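PDB 1UZB: 1-pyrroline-5-carboxylate dehydrogenase from Thermus thermophilus, which oxidises glutamate semialdehyde, the open form of 1-pyrroline-5-carboxylate, to glutamate, probably with NAD+ as cofactor, as in the second step of proline breakdown. Local coordinates for residues R24-R29 with L116-V121; R147-Y152 with V198-T203; S374-G379 with A400-T405; E433-A438 with E458-E463. All coordinates share one frame; numbering follows the deposited sequence.

Contact 1 (R24-R29 with L116-V121); sequences REALRR and LEATLV
Arg-29 NE grips Glu-25 OE2 at 2.9 Å on the flank of the same helix whose next residues, Ala-26 and Leu-27, lean on Ala-118 of segment 116-121. The N-H...O angle is 159° and the carboxylate oxygen is met on its anti side, nearly in the guanidinium plane. This salt bridge ties one turn of the helix to the next, while the side chains that meet between the two helices are all apolar. Their centre is the methyl of Ala-118, which lies 3.6 Å from Leu-27 CD2 and 3.7 Å from the carbonyl oxygen Ala-26 O. The methyl of Ala-26 adds a looser touch, its CB 4.2 Å from Ala-118 CB. Leu-27 sets out along the side of its helix, with CG opposite the carbonyl carbon (chi1 -76°), and this brings CD2 over to the partner helix. There the same methyl also meets Val-121, at 4.0 Å from its CB, and so bridges one turn of segment 116-121. Small residues at the crossing let the axes approach to 8.4 Å, at a signed angle of -58°. Around the pair, Trp-128 touches Leu-27 and Val-30 also touches Ala-118, while Thr-119 OG1 bonds with Lys-218 NZ of helix 213-226. This is alanine-based helix-helix packing, joining the N-terminal helix 17-32 to the helical layer of an aldehyde dehydrogenase fold.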
loop_
_atom_site.group_PDB
_atom_site.type_symbol
_atom_site.label_atom_id
_atom_site.label_comp_id
_atom_site.label_asym_id
_atom_site.label_seq_id
_atom_site.Cartn_x
_atom_site.Cartn_y
_atom_site.Cartn_z
ATOM N N ARG A 24 36.343 -23.431 -21.979
ATOM C CA ARG A 24 37.356 -24.408 -22.349
ATOM C C ARG A 24 38.330 -24.643 -21.197
ATOM O O ARG A 24 38.727 -25.778 -20.942
ATOM C CB ARG A 24 38.121 -23.973 -23.610
ATOM C CG ARG A 24 37.320 -24.113 -24.903
ATOM C CD ARG A 24 38.231 -24.058 -26.128
ATOM N NE ARG A 24 38.862 -22.752 -26.298
ATOM C CZ ARG A 24 38.364 -21.767 -27.040
ATOM N NH1 ARG A 24 37.223 -21.933 -27.695
ATOM N NH2 ARG A 24 39.007 -20.611 -27.123
ATOM N N GLU A 25 38.705 -23.580 -20.489
ATOM C CA GLU A 25 39.624 -23.730 -19.362
ATOM C C GLU A 25 38.949 -24.496 -18.227
ATOM O O GLU A 25 39.582 -25.314 -17.560
ATOM C CB GLU A 25 40.097 -22.362 -18.855
ATOM C CG GLU A 25 41.099 -22.421 -17.699
ATOM C CD GLU A 25 42.361 -23.211 -18.027
ATOM O OE1 GLU A 25 42.879 -23.071 -19.153
ATOM O OE2 GLU A 25 42.843 -23.960 -17.150
ATOM N N ALA A 26 37.663 -24.230 -18.015
ATOM C CA ALA A 26 36.911 -24.905 -16.958
ATOM C C ALA A 26 36.771 -26.394 -17.265
ATOM O O ALA A 26 36.936 -27.240 -16.382
ATOM C CB ALA A 26 35.533 -24.267 -16.805
ATOM N N LEU A 27 36.455 -26.714 -18.517
ATOM C CA LEU A 27 36.320 -28.103 -18.938
ATOM C C LEU A 27 37.653 -28.828 -18.778
ATOM O O LEU A 27 37.706 -29.952 -18.282
ATOM C CB LEU A 27 35.855 -28.166 -20.396
ATOM C CG LEU A 27 34.374 -27.849 -20.620
ATOM C CD1 LEU A 27 34.110 -27.589 -22.093
ATOM C CD2 LEU A 27 33.532 -29.011 -20.112
ATOM N N ARG A 28 38.737 -28.174 -19.178
ATOM C CA ARG A 28 40.052 -28.783 -19.062
ATOM C C ARG A 28 40.419 -29.055 -17.603
ATOM O O ARG A 28 40.899 -30.140 -17.275
ATOM C CB ARG A 28 41.099 -27.895 -19.742
ATOM C CG ARG A 28 41.041 -27.984 -21.258
ATOM C CD ARG A 28 41.815 -26.877 -21.949
ATOM N NE ARG A 28 41.837 -27.108 -23.388
ATOM C CZ ARG A 28 41.894 -26.153 -24.309
ATOM N NH1 ARG A 28 41.938 -24.876 -23.953
ATOM N NH2 ARG A 28 41.894 -26.483 -25.591
ATOM N N ARG A 29 40.181 -28.087 -16.722
ATOM C CA ARG A 29 40.503 -28.285 -15.314
ATOM C C ARG A 29 39.664 -29.391 -14.677
ATOM O O ARG A 29 40.177 -30.185 -13.891
ATOM C CB ARG A 29 40.339 -26.980 -14.535
ATOM C CG ARG A 29 41.348 -25.926 -14.941
ATOM C CD ARG A 29 41.449 -24.829 -13.905
ATOM N NE ARG A 29 42.399 -23.798 -14.303
ATOM C CZ ARG A 29 42.790 -22.802 -13.518
ATOM N NH1 ARG A 29 42.313 -22.703 -12.285
ATOM N NH2 ARG A 29 43.652 -21.899 -13.966
ATOM N N LEU A 116 31.175 -25.574 -12.304
ATOM C CA LEU A 116 29.978 -26.378 -12.087
ATOM C C LEU A 116 29.365 -26.826 -13.414
ATOM O O LEU A 116 28.932 -27.968 -13.546
ATOM C CB LEU A 116 28.959 -25.594 -11.254
ATOM C CG LEU A 116 29.374 -25.370 -9.795
ATOM C CD1 LEU A 116 28.396 -24.425 -9.122
ATOM C CD2 LEU A 116 29.429 -26.704 -9.059
ATOM N N GLU A 117 29.343 -25.930 -14.398
ATOM C CA GLU A 117 28.803 -26.265 -15.710
ATOM C C GLU A 117 29.628 -27.385 -16.341
ATOM O O GLU A 117 29.077 -28.354 -16.862
ATOM C CB GLU A 117 28.818 -25.039 -16.628
ATOM C CG GLU A 117 27.946 -23.882 -16.153
ATOM C CD GLU A 117 28.144 -22.630 -16.981
ATOM O OE1 GLU A 117 29.093 -22.600 -17.792
ATOM O OE2 GLU A 117 27.357 -21.671 -16.818
ATOM N N ALA A 118 30.952 -27.252 -16.280
ATOM C CA ALA A 118 31.852 -28.252 -16.844
ATOM C C ALA A 118 31.671 -29.601 -16.160
ATOM O O ALA A 118 31.779 -30.651 -16.798
ATOM C CB ALA A 118 33.295 -27.787 -16.710
ATOM N N THR A 119 31.393 -29.577 -14.862
ATOM C CA THR A 119 31.202 -30.814 -14.120
ATOM C C THR A 119 29.918 -31.493 -14.599
ATOM O O THR A 119 29.857 -32.717 -14.692
ATOM C CB THR A 119 31.147 -30.559 -12.599
ATOM O OG1 THR A 119 32.339 -29.876 -12.193
ATOM C CG2 THR A 119 31.061 -31.876 -11.841
ATOM N N LEU A 120 28.899 -30.700 -14.917
ATOM C CA LEU A 120 27.640 -31.247 -15.423
ATOM C C LEU A 120 27.849 -31.870 -16.801
ATOM O O LEU A 120 27.281 -32.916 -17.118
ATOM C CB LEU A 120 26.580 -30.147 -15.531
ATOM C CG LEU A 120 25.959 -29.665 -14.220
ATOM C CD1 LEU A 120 25.074 -28.463 -14.502
ATOM C CD2 LEU A 120 25.151 -30.787 -13.580
ATOM N N VAL A 121 28.651 -31.206 -17.627
ATOM C CA VAL A 121 28.945 -31.704 -18.962
ATOM C C VAL A 121 29.524 -33.114 -18.873
ATOM O O VAL A 121 29.050 -34.036 -19.539
ATOM C CB VAL A 121 29.961 -30.779 -19.682
ATOM C CG1 VAL A 121 30.447 -31.431 -20.969
ATOM C CG2 VAL A 121 29.314 -29.431 -19.985
#

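Contact 2 (R147-Y152 with V198-T203); sequences RAALRY and VAVGNT
Val-200 leans toward Ala-149 from the turn that ends helix 188-199, and its side chain can be followed atom by atom. CB is the root, 5.1 Å from Ala-149 CB and too far to touch. CG1 closes that distance: it lies opposite the carbonyl carbon and beside the backbone N (chi1 -64°), and it reaches Ala-149 CB at 3.9 Å. CG2, the second branch, turns back into its own segment and lies 3.5 Å from Asn-202 ND2. The Ala-149 methyl is shared, since Ala-199 CB stands 4.1 Å from it, so one small side chain touches two consecutive residues of segment 198-203. The turn carrying them is a Schellman motif. Gly-201, with phi at 113°, is its C-prime residue; its N bonds to Val-198 O at 3.0 Å, and Asn-202 N bonds to Pro-197 O. At that positive phi a CB on Gly-201 would run into the carbonyl oxygen of Val-200, which is why glycine fits the position. Gln-95 of helix 95-111 and Leu-503 of helix 500-504 also touch Ala-149, and Arg-151 makes a salt bridge with Glu-158 of a second subunit. The contact thus sets the C-terminal part of helix 128-149 against the end of helix 188-199, the helix of a beta-alpha-beta crossover between the parallel strands 165-180 and 203-207.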
loop_
_atom_site.group_PDB
_atom_site.type_symbol
_atom_site.label_atom_id
_atom_site.label_comp_id
_atom_site.label_asym_id
_atom_site.label_seq_id
_atom_site.Cartn_x
_atom_site.Cartn_y
_atom_site.Cartn_z
ATOM N N ARG A 147 15.145 -14.094 -0.563
ATOM C CA ARG A 147 14.227 -12.963 -0.511
ATOM C C ARG A 147 12.826 -13.385 -0.081
ATOM O O ARG A 147 12.198 -12.733 0.750
ATOM C CB ARG A 147 14.160 -12.281 -1.883
ATOM C CG ARG A 147 15.452 -11.574 -2.295
ATOM C CD ARG A 147 15.392 -11.147 -3.759
ATOM N NE ARG A 147 16.518 -10.308 -4.177
ATOM C CZ ARG A 147 17.759 -10.740 -4.375
ATOM N NH1 ARG A 147 18.703 -9.890 -4.756
ATOM N NH2 ARG A 147 18.062 -12.017 -4.203
ATOM N N ALA A 148 12.338 -14.481 -0.646
ATOM C CA ALA A 148 11.001 -14.955 -0.323
ATOM C C ALA A 148 10.841 -15.294 1.155
ATOM O O ALA A 148 9.779 -15.064 1.740
ATOM C CB ALA A 148 10.660 -16.167 -1.181
ATOM N N ALA A 149 11.895 -15.831 1.760
ATOM C CA ALA A 149 11.849 -16.207 3.170
ATOM C C ALA A 149 11.538 -15.009 4.069
ATOM O O ALA A 149 10.881 -15.153 5.100
ATOM C CB ALA A 149 13.176 -16.848 3.582
ATOM N N LEU A 150 12.001 -13.825 3.684
ATOM C CA LEU A 150 11.754 -12.637 4.496
ATOM C C LEU A 150 10.277 -12.263 4.559
ATOM O O LEU A 150 9.846 -11.559 5.474
ATOM C CB LEU A 150 12.575 -11.462 3.964
ATOM C CG LEU A 150 14.077 -11.570 4.253
ATOM C CD1 LEU A 150 14.840 -10.543 3.434
ATOM C CD2 LEU A 150 14.325 -11.368 5.740
ATOM N N ARG A 151 9.501 -12.740 3.591
ATOM C CA ARG A 151 8.070 -12.450 3.553
ATOM C C ARG A 151 7.322 -13.211 4.648
ATOM O O ARG A 151 6.158 -12.918 4.930
ATOM C CB ARG A 151 7.499 -12.819 2.180
ATOM C CG ARG A 151 8.112 -12.039 1.023
ATOM C CD ARG A 151 7.640 -10.592 1.010
ATOM N NE ARG A 151 6.288 -10.467 0.473
ATOM C CZ ARG A 151 5.994 -10.490 -0.825
ATOM N NH1 ARG A 151 6.960 -10.624 -1.725
ATOM N NH2 ARG A 151 4.733 -10.394 -1.222
ATOM N N TYR A 152 7.995 -14.180 5.265
ATOM C CA TYR A 152 7.390 -14.984 6.325
ATOM C C TYR A 152 7.943 -14.649 7.706
ATOM O O TYR A 152 7.625 -15.328 8.682
ATOM C CB TYR A 152 7.632 -16.477 6.068
ATOM C CG TYR A 152 6.959 -17.023 4.831
ATOM C CD1 TYR A 152 7.595 -16.992 3.593
ATOM C CD2 TYR A 152 5.676 -17.562 4.900
ATOM C CE1 TYR A 152 6.966 -17.484 2.447
ATOM C CE2 TYR A 152 5.040 -18.058 3.767
ATOM C CZ TYR A 152 5.688 -18.015 2.545
ATOM O OH TYR A 152 5.059 -18.508 1.425
ATOM N N VAL A 198 15.824 -24.913 4.277
ATOM C CA VAL A 198 16.855 -24.356 5.146
ATOM C C VAL A 198 16.712 -22.850 5.357
ATOM O O VAL A 198 16.954 -22.348 6.453
ATOM C CB VAL A 198 18.264 -24.670 4.577
ATOM C CG1 VAL A 198 19.330 -23.833 5.274
ATOM C CG2 VAL A 198 18.562 -26.151 4.752
ATOM N N ALA A 199 16.308 -22.134 4.315
ATOM C CA ALA A 199 16.161 -20.685 4.400
ATOM C C ALA A 199 15.263 -20.236 5.546
ATOM O O ALA A 199 15.556 -19.247 6.225
ATOM C CB ALA A 199 15.624 -20.140 3.083
ATOM N N VAL A 200 14.176 -20.965 5.767
ATOM C CA VAL A 200 13.239 -20.599 6.816
ATOM C C VAL A 200 13.470 -21.270 8.166
ATOM O O VAL A 200 12.620 -21.185 9.054
ATOM C CB VAL A 200 11.776 -20.836 6.364
ATOM C CG1 VAL A 200 11.444 -19.917 5.195
ATOM C CG2 VAL A 200 11.569 -22.296 5.983
ATOM N N GLY A 201 14.605 -21.949 8.326
ATOM C CA GLY A 201 14.901 -22.539 9.621
ATOM C C GLY A 201 14.940 -24.041 9.790
ATOM O O GLY A 201 15.168 -24.518 10.899
ATOM N N ASN A 202 14.704 -24.797 8.725
ATOM C CA ASN A 202 14.756 -26.252 8.823
ATOM C C ASN A 202 16.193 -26.700 8.583
ATOM O O ASN A 202 17.043 -25.906 8.169
ATOM C CB ASN A 202 13.863 -26.891 7.758
ATOM C CG ASN A 202 12.403 -26.545 7.931
ATOM O OD1 ASN A 202 11.716 -27.107 8.782
ATOM N ND2 ASN A 202 11.919 -25.607 7.124
ATOM N N THR A 203 16.468 -27.971 8.860
ATOM C CA THR A 203 17.786 -28.533 8.599
ATOM C C THR A 203 17.541 -29.708 7.658
ATOM O O THR A 203 16.459 -30.310 7.665
ATOM C CB THR A 203 18.515 -28.963 9.885
ATOM O OG1 THR A 203 17.737 -29.938 10.585
ATOM C CG2 THR A 203 18.752 -27.746 10.775
#

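Contact 3 (S374-G379 with A400-T405); sequences SYIEIG and APTVFT
Phe-404 lays one face of its ring over Gly-379, whose CA sits 4.2 Å from the ring centroid and 26° off the normal, a CH-pi contact. The overlap runs on along the backbone, with Phe-404 CE2 3.3 Å from Gly-379 C. Glycine matters here: a CB at this position would point at the ring and come within 2.7 Å of Phe-404 CZ, a clash. The ring is turned to the helix because CG stands opposite the carbonyl carbon of Phe-404 (chi1 -74°), and CZ, at its far end, meets Ile-376 O at 3.4 Å on an oblique line. Ile-376 crosses the phenyl group at about a right angle and offers CG2 to the same CZ at 4.1 Å. Helix 366-379 here covers strand 402-405 of the seven-stranded mixed sheet, as in the layered alpha/beta catalytic domain of aldehyde dehydrogenases, and the two local axes diverge by only 24°, 10.2 Å apart. Replacing the ring with an alanine would probably open a gap between sheet and helix, leaving Gly-379 CA without its aromatic cover and Ile-376 CG2 without its contact to the ring tip. Two residues earlier in the strand, Thr-402 OG1 is touched by Ile-376 CD1. That hydroxyl donates to Ala-400 O at 2.8 Å, the donor tilted from the carbonyl plane, and takes part in a second bond with Gly-389 N. Val-422 of the adjacent parallel strand touches both Ile-376 and Phe-404.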
loop_
_atom_site.group_PDB
_atom_site.type_symbol
_atom_site.label_atom_id
_atom_site.label_comp_id
_atom_site.label_asym_id
_atom_site.label_seq_id
_atom_site.Cartn_x
_atom_site.Cartn_y
_atom_site.Cartn_z
ATOM N N SER A 374 14.272 -50.031 -24.906
ATOM C CA SER A 374 13.177 -50.974 -24.703
ATOM C C SER A 374 11.865 -50.319 -25.123
ATOM O O SER A 374 11.020 -50.942 -25.773
ATOM C CB SER A 374 13.096 -51.402 -23.237
ATOM O OG SER A 374 12.038 -52.329 -23.053
ATOM N N TYR A 375 11.691 -49.057 -24.743
ATOM C CA TYR A 375 10.486 -48.327 -25.106
ATOM C C TYR A 375 10.409 -48.133 -26.616
ATOM O O TYR A 375 9.318 -48.093 -27.186
ATOM C CB TYR A 375 10.436 -46.975 -24.389
ATOM C CG TYR A 375 9.693 -47.027 -23.073
ATOM C CD1 TYR A 375 8.341 -47.366 -23.033
ATOM C CD2 TYR A 375 10.336 -46.743 -21.870
ATOM C CE1 TYR A 375 7.644 -47.418 -21.827
ATOM C CE2 TYR A 375 9.649 -46.794 -20.655
ATOM C CZ TYR A 375 8.304 -47.129 -20.642
ATOM O OH TYR A 375 7.610 -47.156 -19.453
ATOM N N ILE A 376 11.562 -48.017 -27.268
ATOM C CA ILE A 376 11.576 -47.858 -28.714
ATOM C C ILE A 376 11.061 -49.145 -29.366
ATOM O O ILE A 376 10.315 -49.099 -30.345
ATOM C CB ILE A 376 13.000 -47.500 -29.218
ATOM C CG1 ILE A 376 13.315 -46.046 -28.839
ATOM C CG2 ILE A 376 13.103 -47.704 -30.725
ATOM C CD1 ILE A 376 14.750 -45.617 -29.101
ATOM N N GLU A 377 11.443 -50.294 -28.814
ATOM C CA GLU A 377 10.981 -51.573 -29.353
ATOM C C GLU A 377 9.472 -51.705 -29.161
ATOM O O GLU A 377 8.765 -52.224 -30.028
ATOM C CB GLU A 377 11.709 -52.734 -28.672
ATOM C CG GLU A 377 13.158 -52.857 -29.106
ATOM C CD GLU A 377 13.293 -52.896 -30.614
ATOM O OE1 GLU A 377 12.748 -53.832 -31.236
ATOM O OE2 GLU A 377 13.938 -51.989 -31.179
ATOM N N ILE A 378 8.981 -51.231 -28.023
ATOM C CA ILE A 378 7.554 -51.269 -27.736
ATOM C C ILE A 378 6.827 -50.354 -28.719
ATOM O O ILE A 378 5.800 -50.724 -29.288
ATOM C CB ILE A 378 7.267 -50.796 -26.291
ATOM C CG1 ILE A 378 7.816 -51.823 -25.296
ATOM C CG2 ILE A 378 5.769 -50.577 -26.096
ATOM C CD1 ILE A 378 7.826 -51.346 -23.859
ATOM N N GLY A 379 7.377 -49.160 -28.919
ATOM C CA GLY A 379 6.774 -48.200 -29.826
ATOM C C GLY A 379 6.652 -48.691 -31.258
ATOM O O GLY A 379 5.714 -48.323 -31.962
ATOM N N ALA A 400 19.848 -41.838 -30.981
ATOM C CA ALA A 400 19.435 -40.871 -31.988
ATOM C C ALA A 400 18.043 -40.302 -31.738
ATOM O O ALA A 400 17.169 -40.989 -31.208
ATOM C CB ALA A 400 19.477 -41.522 -33.368
ATOM N N PRO A 401 17.826 -39.024 -32.098
ATOM C CA PRO A 401 16.518 -38.389 -31.917
ATOM C C PRO A 401 15.519 -39.306 -32.612
ATOM O O PRO A 401 15.694 -39.665 -33.779
ATOM C CB PRO A 401 16.687 -37.052 -32.631
ATOM C CG PRO A 401 18.114 -36.724 -32.350
ATOM C CD PRO A 401 18.817 -38.049 -32.589
ATOM N N THR A 402 14.473 -39.682 -31.888
ATOM C CA THR A 402 13.484 -40.609 -32.404
ATOM C C THR A 402 12.080 -40.036 -32.500
ATOM O O THR A 402 11.643 -39.278 -31.630
ATOM C CB THR A 402 13.469 -41.864 -31.519
ATOM O OG1 THR A 402 14.786 -42.431 -31.497
ATOM C CG2 THR A 402 12.478 -42.893 -32.041
ATOM N N VAL A 403 11.374 -40.413 -33.561
ATOM C CA VAL A 403 10.009 -39.957 -33.775
ATOM C C VAL A 403 9.095 -41.084 -34.236
ATOM O O VAL A 403 9.425 -41.831 -35.165
ATOM C CB VAL A 403 9.929 -38.841 -34.846
ATOM C CG1 VAL A 403 8.481 -38.387 -35.021
ATOM C CG2 VAL A 403 10.801 -37.665 -34.445
ATOM N N PHE A 404 7.959 -41.217 -33.560
ATOM C CA PHE A 404 6.941 -42.194 -33.933
ATOM C C PHE A 404 5.728 -41.358 -34.306
ATOM O O PHE A 404 5.450 -40.346 -33.656
ATOM C CB PHE A 404 6.541 -43.096 -32.762
ATOM C CG PHE A 404 7.563 -44.137 -32.399
ATOM C CD1 PHE A 404 8.482 -43.907 -31.383
ATOM C CD2 PHE A 404 7.585 -45.363 -33.060
ATOM C CE1 PHE A 404 9.411 -44.882 -31.021
ATOM C CE2 PHE A 404 8.511 -46.347 -32.708
ATOM C CZ PHE A 404 9.424 -46.108 -31.687
ATOM N N THR A 405 5.006 -41.752 -35.348
ATOM C CA THR A 405 3.814 -41.005 -35.715
ATOM C C THR A 405 2.594 -41.921 -35.795
ATOM O O THR A 405 2.717 -43.144 -35.681
ATOM C CB THR A 405 4.010 -40.223 -37.034
ATOM O OG1 THR A 405 2.939 -39.284 -37.179
ATOM C CG2 THR A 405 4.045 -41.157 -38.232
#

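Contact 4 (E433-A438 with E458-E463); sequences EALEVA and EWARRE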
loop_
_atom_site.group_PDB
_atom_site.type_symbol
_atom_site.label_atom_id
_atom_site.label_comp_id
_atom_site.label_asym_id
_atom_site.label_seq_id
_atom_site.Cartn_x
_atom_site.Cartn_y
_atom_site.Cartn_z
ATOM N N GLU A 433 -10.558 -32.098 -29.767
ATOM C CA GLU A 433 -10.013 -33.443 -29.650
ATOM C C GLU A 433 -8.569 -33.362 -29.155
ATOM O O GLU A 433 -8.118 -34.218 -28.397
ATOM C CB GLU A 433 -10.075 -34.159 -31.001
ATOM C CG GLU A 433 -9.662 -35.615 -30.951
ATOM C CD GLU A 433 -9.950 -36.337 -32.251
ATOM O OE1 GLU A 433 -11.141 -36.454 -32.612
ATOM O OE2 GLU A 433 -8.992 -36.782 -32.910
ATOM N N ALA A 434 -7.847 -32.328 -29.581
ATOM C CA ALA A 434 -6.462 -32.153 -29.149
ATOM C C ALA A 434 -6.398 -31.995 -27.629
ATOM O O ALA A 434 -5.559 -32.605 -26.971
ATOM C CB ALA A 434 -5.844 -30.937 -29.831
ATOM N N LEU A 435 -7.287 -31.176 -27.072
ATOM C CA LEU A 435 -7.311 -30.971 -25.629
ATOM C C LEU A 435 -7.695 -32.255 -24.902
ATOM O O LEU A 435 -7.147 -32.562 -23.841
ATOM C CB LEU A 435 -8.292 -29.851 -25.263
ATOM C CG LEU A 435 -7.833 -28.428 -25.595
ATOM C CD1 LEU A 435 -8.987 -27.460 -25.376
ATOM C CD2 LEU A 435 -6.639 -28.052 -24.726
ATOM N N GLU A 436 -8.635 -33.005 -25.469
ATOM C CA GLU A 436 -9.059 -34.262 -24.862
ATOM C C GLU A 436 -7.876 -35.221 -24.765
ATOM O O GLU A 436 -7.631 -35.815 -23.712
ATOM C CB GLU A 436 -10.181 -34.898 -25.687
ATOM C CG GLU A 436 -11.520 -34.190 -25.558
ATOM C CD GLU A 436 -12.574 -34.751 -26.496
ATOM O OE1 GLU A 436 -13.747 -34.335 -26.382
ATOM O OE2 GLU A 436 -12.229 -35.599 -27.348
ATOM N N VAL A 437 -7.142 -35.363 -25.864
ATOM C CA VAL A 437 -5.981 -36.244 -25.895
ATOM C C VAL A 437 -4.891 -35.719 -24.961
ATOM O O VAL A 437 -4.245 -36.490 -24.252
ATOM C CB VAL A 437 -5.425 -36.372 -27.335
ATOM C CG1 VAL A 437 -4.087 -37.097 -27.330
ATOM C CG2 VAL A 437 -6.420 -37.128 -28.202
ATOM N N ALA A 438 -4.704 -34.404 -24.948
ATOM C CA ALA A 438 -3.691 -33.799 -24.094
ATOM C C ALA A 438 -3.948 -34.121 -22.624
ATOM O O ALA A 438 -3.024 -34.468 -21.886
ATOM C CB ALA A 438 -3.665 -32.292 -24.304
ATOM N N GLU A 458 -7.003 -19.142 -25.078
ATOM C CA GLU A 458 -7.714 -18.891 -23.833
ATOM C C GLU A 458 -8.492 -20.123 -23.374
ATOM O O GLU A 458 -8.688 -20.334 -22.180
ATOM C CB GLU A 458 -8.621 -17.666 -23.981
ATOM C CG GLU A 458 -7.846 -16.389 -24.332
ATOM C CD GLU A 458 -6.762 -16.028 -23.320
ATOM O OE1 GLU A 458 -5.966 -15.105 -23.605
ATOM O OE2 GLU A 458 -6.702 -16.655 -22.242
ATOM N N TRP A 459 -8.924 -20.939 -24.329
ATOM C CA TRP A 459 -9.634 -22.177 -24.022
ATOM C C TRP A 459 -8.637 -23.093 -23.293
ATOM O O TRP A 459 -8.947 -23.678 -22.257
ATOM C CB TRP A 459 -10.105 -22.809 -25.337
ATOM C CG TRP A 459 -10.908 -24.067 -25.229
ATOM C CD1 TRP A 459 -11.295 -24.710 -24.093
ATOM C CD2 TRP A 459 -11.421 -24.836 -26.323
ATOM N NE1 TRP A 459 -12.021 -25.838 -24.410
ATOM C CE2 TRP A 459 -12.112 -25.936 -25.773
ATOM C CE3 TRP A 459 -11.364 -24.699 -27.717
ATOM C CZ2 TRP A 459 -12.745 -26.900 -26.570
ATOM C CZ3 TRP A 459 -11.992 -25.657 -28.511
ATOM C CH2 TRP A 459 -12.674 -26.742 -27.932
ATOM N N ALA A 460 -7.431 -23.201 -23.839
ATOM C CA ALA A 460 -6.389 -24.021 -23.230
ATOM C C ALA A 460 -5.992 -23.492 -21.848
ATOM O O ALA A 460 -5.681 -24.270 -20.951
ATOM C CB ALA A 460 -5.174 -24.060 -24.136
ATOM N N ARG A 461 -5.990 -22.171 -21.682
ATOM C CA ARG A 461 -5.638 -21.574 -20.399
ATOM C C ARG A 461 -6.579 -22.094 -19.320
ATOM O O ARG A 461 -6.179 -22.285 -18.172
ATOM C CB ARG A 461 -5.732 -20.044 -20.481
ATOM C CG ARG A 461 -5.392 -19.310 -19.181
ATOM C CD ARG A 461 -5.491 -17.796 -19.366
ATOM N NE ARG A 461 -4.583 -17.343 -20.415
ATOM C CZ ARG A 461 -3.324 -16.966 -20.211
ATOM N NH1 ARG A 461 -2.812 -16.961 -18.985
ATOM N NH2 ARG A 461 -2.560 -16.639 -21.243
ATOM N N ARG A 462 -7.829 -22.331 -19.705
ATOM C CA ARG A 462 -8.838 -22.811 -18.771
ATOM C C ARG A 462 -8.982 -24.330 -18.696
ATOM O O ARG A 462 -9.327 -24.861 -17.640
ATOM C CB ARG A 462 -10.212 -22.227 -19.128
ATOM C CG ARG A 462 -10.269 -20.711 -19.249
ATOM C CD ARG A 462 -11.711 -20.226 -19.378
ATOM N NE ARG A 462 -12.403 -20.813 -20.524
ATOM C CZ ARG A 462 -12.208 -20.452 -21.789
ATOM N NH1 ARG A 462 -11.337 -19.496 -22.084
ATOM N NH2 ARG A 462 -12.886 -21.048 -22.762
ATOM N N GLU A 463 -8.698 -25.028 -19.796
ATOM C CA GLU A 463 -8.903 -26.476 -19.832
ATOM C C GLU A 463 -7.748 -27.443 -20.092
ATOM O O GLU A 463 -7.935 -28.650 -19.947
ATOM C CB GLU A 463 -10.033 -26.783 -20.818
ATOM C CG GLU A 463 -11.372 -26.163 -20.435
ATOM C CD GLU A 463 -11.915 -26.709 -19.128
ATOM O OE1 GLU A 463 -12.110 -27.939 -19.038
ATOM O OE2 GLU A 463 -12.151 -25.911 -18.192
#
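The indole of Trp-459 carries Leu-435 on one face: the methyl CD1 sits 11° off the normal of the five-membered ring, a CH-pi contact with CD1 3.5 Å from Trp-459 CE2. At the edge, in the ring plane, comes Glu-463 CG from the next turn of the same helix, 3.9 Å from Trp-459 CD1, and the ring of Phe-431 meets the indole with the two planes steeply inclined. Trp-459 swings its ring toward segment 433-438 because CG stands opposite the backbone N (chi1 -178°). The other methyl of Leu-435, CD2, rests 4.3 Å from Ala-460 CB, so the leucine fork straddles two consecutive residues. A phenylalanine in place of Trp-459 would probably lose much of the surface under Leu-435 CD1, leaving that methyl less covered and Phe-431 with a smaller partner. A second pair of flat groups lies farther round the helix. Arg-461 NE bonds to Glu-458 OE2 at 2.9 Å on the syn side, with a bent N-H...O angle of 135°. Both charges also reach other chains: Arg-461 NH1 pairs with Glu-168 of a second subunit, and Glu-458 OE1 with Arg-100 of a third. On the sheet side, Leu-435 touches Ile-296 of strand 293-297. Two neighbouring helices thus pack together in the alpha/beta catalytic domain of the aldehyde dehydrogenase fold, with helix 454-463 forming the beta-alpha-beta crossover from strand 446-450 to strand 468-471.

In the fold
The four contacts follow one another along the chain and none touches another. Contacts 3 and 4 are the closest in space, their centres 26 Å apart and nearest atoms about 12 Å, and both pack helices of the region around the seven-stranded sheet. Contacts 1 and 2 lie 32 Å apart between centres, linked by successive helices 113-124 and 128-149. Contacts 2 and 3, 44 Å apart, fall on opposite sides of the chain's centre, as do contacts 1 and 4 at 42 Å. In this family the active site lies between the cofactor-binding and catalytic domains, so these contacts probably belong to the surrounding framework; contacts 2 and 4 also reach other subunits.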